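Local coordinates for protein ubiquitin-like-specific protease 2 (Saccharomyces cerevisiae, PDB 5LNB) that removes the ubiquitin-like modifier SUMO from proteins as a thiol protease, this chain carrying its Ulp1-type catalytic domain, at residues H122-I134 with P157-H171. Numbering follows the deposited sequence.
Sequences HWFSCIITNLDAI and PLVNILTFDSLRQTH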
# COMPACT_ATOMS: atom_id res chain seq x y z
N HIS A 122 3.63 -13.89 -1.08
CA HIS A 122 4.67 -12.91 -1.35
C HIS A 122 4.01 -11.55 -1.51
O HIS A 122 3.24 -11.34 -2.45
CB HIS A 122 5.46 -13.28 -2.61
CG HIS A 122 6.47 -12.25 -3.03
ND1 HIS A 122 7.09 -12.28 -4.26
CD2 HIS A 122 6.97 -11.18 -2.38
CE1 HIS A 122 7.93 -11.27 -4.36
NE2 HIS A 122 7.88 -10.58 -3.23
N TRP A 123 4.32 -10.63 -0.59
CA TRP A 123 3.85 -9.25 -0.65
C TRP A 123 4.83 -8.37 -1.42
O TRP A 123 6.04 -8.42 -1.17
CB TRP A 123 3.68 -8.67 0.75
CG TRP A 123 2.44 -9.05 1.51
CD1 TRP A 123 2.37 -9.87 2.60
CD2 TRP A 123 1.11 -8.57 1.28
NE1 TRP A 123 1.07 -9.96 3.05
CE2 TRP A 123 0.28 -9.17 2.26
CE3 TRP A 123 0.54 -7.71 0.33
CZ2 TRP A 123 -1.10 -8.92 2.32
CZ3 TRP A 123 -0.83 -7.47 0.39
CH2 TRP A 123 -1.63 -8.08 1.38
N PHE A 124 4.31 -7.57 -2.33
CA PHE A 124 5.02 -6.40 -2.83
C PHE A 124 3.95 -5.37 -3.20
O PHE A 124 2.77 -5.57 -2.93
CB PHE A 124 5.99 -6.77 -3.97
CG PHE A 124 5.32 -7.29 -5.22
CD1 PHE A 124 5.03 -6.45 -6.28
CD2 PHE A 124 5.03 -8.64 -5.35
CE1 PHE A 124 4.43 -6.93 -7.44
CE2 PHE A 124 4.43 -9.14 -6.51
CZ PHE A 124 4.13 -8.28 -7.55
N SER A 125 4.36 -4.26 -3.80
CA SER A 125 3.40 -3.18 -4.02
C SER A 125 3.81 -2.32 -5.21
O SER A 125 4.98 -2.29 -5.62
CB SER A 125 3.27 -2.32 -2.76
OG SER A 125 2.32 -1.28 -2.93
N CYS A 126 2.84 -1.60 -5.76
CA CYS A 126 3.16 -0.57 -6.74
C CYS A 126 2.35 0.68 -6.43
O CYS A 126 1.38 0.66 -5.68
CB CYS A 126 2.92 -1.05 -8.17
SG CYS A 126 1.22 -1.31 -8.57
N ILE A 127 2.79 1.79 -7.01
CA ILE A 127 2.13 3.08 -6.91
C ILE A 127 2.08 3.66 -8.32
O ILE A 127 3.12 3.80 -8.97
CB ILE A 127 2.87 4.03 -5.95
CG1 ILE A 127 2.89 3.46 -4.54
CG2 ILE A 127 2.21 5.42 -5.95
CD1 ILE A 127 3.56 4.36 -3.50
N ILE A 128 0.87 3.95 -8.79
CA ILE A 128 0.68 4.44 -10.15
C ILE A 128 0.73 5.96 -10.12
O ILE A 128 -0.04 6.60 -9.39
CB ILE A 128 -0.66 3.96 -10.74
CG1 ILE A 128 -0.83 2.45 -10.51
CG2 ILE A 128 -0.72 4.29 -12.23
CD1 ILE A 128 -2.11 1.90 -11.12
N THR A 129 1.63 6.54 -10.92
CA THR A 129 1.77 7.99 -11.00
C THR A 129 1.49 8.48 -12.42
O THR A 129 1.52 7.72 -13.39
CB THR A 129 3.19 8.43 -10.57
OG1 THR A 129 4.15 7.91 -11.50
CG2 THR A 129 3.51 7.93 -9.16
N ASN A 130 1.24 9.79 -12.52
CA ASN A 130 1.04 10.53 -13.77
C ASN A 130 -0.32 10.29 -14.41
O ASN A 130 -0.55 10.78 -15.54
CB ASN A 130 2.13 10.24 -14.80
CG ASN A 130 3.42 10.94 -14.46
OD1 ASN A 130 3.41 11.97 -13.78
ND2 ASN A 130 4.55 10.40 -14.93
N LEU A 131 -1.24 9.56 -13.76
CA LEU A 131 -2.58 9.43 -14.32
C LEU A 131 -3.26 10.79 -14.44
O LEU A 131 -3.99 11.04 -15.40
CB LEU A 131 -3.43 8.50 -13.46
CG LEU A 131 -2.96 7.04 -13.39
CD1 LEU A 131 -3.81 6.30 -12.36
CD2 LEU A 131 -3.07 6.39 -14.76
N ASP A 132 -3.01 11.69 -13.48
CA ASP A 132 -3.61 13.02 -13.51
C ASP A 132 -3.04 13.89 -14.62
O ASP A 132 -3.57 14.98 -14.85
CB ASP A 132 -3.43 13.72 -12.16
CG ASP A 132 -1.98 14.01 -11.82
OD1 ASP A 132 -1.12 13.12 -12.01
OD2 ASP A 132 -1.70 15.13 -11.35
N ALA A 133 -1.99 13.45 -15.31
CA ALA A 133 -1.53 14.16 -16.49
C ALA A 133 -2.18 13.65 -17.77
O ALA A 133 -2.25 14.40 -18.76
CB ALA A 133 -0.01 14.06 -16.61
N ILE A 134 -2.68 12.42 -17.77
CA ILE A 134 -3.30 11.86 -18.96
C ILE A 134 -4.57 12.63 -19.31
O ILE A 134 -4.76 13.06 -20.45
CB ILE A 134 -3.58 10.37 -18.78
CG1 ILE A 134 -2.27 9.58 -18.68
CG2 ILE A 134 -4.45 9.87 -19.93
CD1 ILE A 134 -1.37 9.74 -19.90
N PRO A 157 3.20 11.81 -22.51
CA PRO A 157 2.79 11.66 -21.11
C PRO A 157 2.85 10.20 -20.68
O PRO A 157 1.98 9.44 -21.12
CB PRO A 157 1.35 12.18 -21.09
CG PRO A 157 1.04 12.65 -22.51
CD PRO A 157 2.05 12.00 -23.41
N LEU A 158 3.83 9.81 -19.87
CA LEU A 158 4.06 8.41 -19.53
C LEU A 158 3.49 8.09 -18.16
O LEU A 158 3.79 8.77 -17.17
CB LEU A 158 5.55 8.07 -19.56
CG LEU A 158 6.16 7.98 -20.95
CD1 LEU A 158 7.62 7.56 -20.86
CD2 LEU A 158 5.37 7.00 -21.81
N VAL A 159 2.68 7.03 -18.09
CA VAL A 159 2.17 6.52 -16.82
C VAL A 159 3.21 5.58 -16.25
O VAL A 159 3.61 4.62 -16.91
CB VAL A 159 0.82 5.81 -17.02
CG1 VAL A 159 0.33 5.21 -15.70
CG2 VAL A 159 -0.22 6.76 -17.68
N ASN A 160 3.65 5.85 -15.02
CA ASN A 160 4.71 5.06 -14.38
C ASN A 160 4.09 4.25 -13.26
O ASN A 160 3.48 4.81 -12.34
CB ASN A 160 5.83 5.96 -13.85
CG ASN A 160 6.55 6.71 -14.96
OD1 ASN A 160 6.82 6.17 -16.02
ND2 ASN A 160 6.85 7.98 -14.71
N ILE A 161 4.22 2.94 -13.35
CA ILE A 161 3.79 2.04 -12.29
C ILE A 161 5.03 1.74 -11.46
O ILE A 161 5.85 0.91 -11.84
CB ILE A 161 3.13 0.77 -12.83
CG1 ILE A 161 1.91 1.15 -13.69
CG2 ILE A 161 2.77 -0.18 -11.68
CD1 ILE A 161 1.25 -0.02 -14.37
N LEU A 162 5.18 2.46 -10.35
CA LEU A 162 6.37 2.33 -9.51
C LEU A 162 6.22 1.08 -8.64
O LEU A 162 5.39 1.05 -7.73
CB LEU A 162 6.55 3.59 -8.67
CG LEU A 162 6.51 4.92 -9.44
CD1 LEU A 162 6.60 6.12 -8.49
CD2 LEU A 162 7.62 4.99 -10.50
N THR A 163 7.02 0.05 -8.94
CA THR A 163 6.89 -1.28 -8.36
C THR A 163 8.11 -1.58 -7.49
O THR A 163 9.25 -1.47 -7.96
CB THR A 163 6.76 -2.34 -9.46
OG1 THR A 163 5.77 -1.93 -10.41
CG2 THR A 163 6.35 -3.69 -8.87
N PHE A 164 7.87 -1.97 -6.23
CA PHE A 164 8.97 -2.16 -5.29
C PHE A 164 8.75 -3.42 -4.46
O PHE A 164 7.63 -3.70 -4.00
CB PHE A 164 9.14 -0.93 -4.38
CG PHE A 164 7.84 -0.30 -3.93
CD1 PHE A 164 7.34 -0.55 -2.65
CD2 PHE A 164 7.12 0.53 -4.78
CE1 PHE A 164 6.15 0.02 -2.22
CE2 PHE A 164 5.92 1.10 -4.36
CZ PHE A 164 5.44 0.85 -3.07
N ASP A 165 9.83 -4.18 -4.28
CA ASP A 165 9.78 -5.52 -3.73
C ASP A 165 11.04 -5.74 -2.91
O ASP A 165 12.14 -5.49 -3.40
CB ASP A 165 9.68 -6.56 -4.85
CG ASP A 165 9.56 -7.99 -4.35
OD1 ASP A 165 9.49 -8.22 -3.12
OD2 ASP A 165 9.52 -8.90 -5.21
N SER A 166 10.88 -6.18 -1.66
CA SER A 166 12.05 -6.46 -0.84
C SER A 166 12.80 -7.70 -1.30
O SER A 166 13.97 -7.86 -0.93
CB SER A 166 11.64 -6.60 0.63
OG SER A 166 10.61 -7.55 0.78
N LEU A 167 12.17 -8.57 -2.08
CA LEU A 167 12.90 -9.68 -2.69
C LEU A 167 13.56 -9.22 -3.99
O LEU A 167 13.19 -8.19 -4.57
CB LEU A 167 11.98 -10.87 -2.94
CG LEU A 167 11.27 -11.42 -1.69
CD1 LEU A 167 10.44 -12.65 -2.00
CD2 LEU A 167 12.27 -11.71 -0.55
N ARG A 168 14.53 -10.00 -4.46
CA ARG A 168 15.30 -9.63 -5.65
C ARG A 168 14.57 -10.15 -6.89
O ARG A 168 14.95 -11.14 -7.53
CB ARG A 168 16.72 -10.16 -5.55
CG ARG A 168 17.56 -9.42 -4.50
CD ARG A 168 18.93 -10.04 -4.32
NE ARG A 168 19.71 -9.99 -5.55
CZ ARG A 168 20.75 -9.18 -5.76
NH1 ARG A 168 21.14 -8.35 -4.81
NH2 ARG A 168 21.39 -9.22 -6.92
N GLN A 169 13.50 -9.44 -7.26
CA GLN A 169 12.61 -9.88 -8.33
C GLN A 169 12.04 -8.67 -9.06
O GLN A 169 11.85 -7.60 -8.48
CB GLN A 169 11.44 -10.72 -7.80
CG GLN A 169 11.82 -11.98 -7.06
CD GLN A 169 10.60 -12.78 -6.62
OE1 GLN A 169 9.48 -12.54 -7.07
NE2 GLN A 169 10.83 -13.73 -5.73
N THR A 170 11.74 -8.88 -10.34
CA THR A 170 11.03 -7.93 -11.18
C THR A 170 9.69 -8.55 -11.57
O THR A 170 9.54 -9.77 -11.59
CB THR A 170 11.87 -7.58 -12.41
OG1 THR A 170 12.05 -8.76 -13.21
CG2 THR A 170 13.25 -7.05 -12.00
N HIS A 171 8.71 -7.70 -11.88
CA HIS A 171 7.33 -8.15 -11.88
C HIS A 171 6.59 -7.75 -13.15
O HIS A 171 5.42 -7.38 -13.12
CB HIS A 171 6.60 -7.64 -10.64
CG HIS A 171 7.20 -8.14 -9.37
ND1 HIS A 171 7.14 -9.47 -9.01
CD2 HIS A 171 7.89 -7.51 -8.40
CE1 HIS A 171 7.75 -9.63 -7.85
NE2 HIS A 171 8.22 -8.46 -7.46
O HOH W 1 8.08 -6.50 -0.38
O HOH W 2 6.53 9.48 -11.80
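His122 and Asp165 meet through a side-chain hydrogen bond. NE2 of His122 donates to OD1 of Asp165 at 2.9 Å, with an N-H...O angle of 165°. OD1 lies in the imidazole plane and is met on its syn side, though NE2 stands well out of the carboxylate plane. CG of His122 stands anti to the backbone N (chi1 175°), which extends the ring toward Asp165. Asp165 OD1 also accepts a hydrogen bond from the backbone N of Leu167 from the other face of the carboxylate, closing an Asx turn. Asp165 OD2 accepts one from His171 NE2 at 2.6 Å. Replacing Asp165 with an alanine would probably leave both histidines without their shared acceptor and His122 freer to turn.

The rings pack closely. Phe124 and His171 stack face to face, centroids 3.6 Å apart and planes 6° from parallel. Leu167 makes a CH-pi contact, its CD1 lying 3.7 Å from the centroid of the His122 ring. Farther along, the Phe164 ring lies with one face over Ser125 O and meets Ile127 CG1 at its edge.

Backbone bonds join strands 122-129 and 159-164 as antiparallel neighbours. Ile127 and Leu162 form a hydrogen-bonded pair: Ile127 N to Leu162 O and Leu162 N to Ile127 O are both 2.8 Å. Beyond the strand, Asn130 ND2 donates to Leu158 O at 2.9 Å.

Apolar contacts run along the face that carries Cys126, Ile128 and Ile161. Ile161 CG2 touches Cys126 CB, while Ile128, Leu131 and Ile134 gather round Val159.

These are the third and fourth strands across the five-stranded mixed sheet. His122 also touches Cys215, so the site is consistent with the His-Asp-Cys catalytic triad of C48 peptidases.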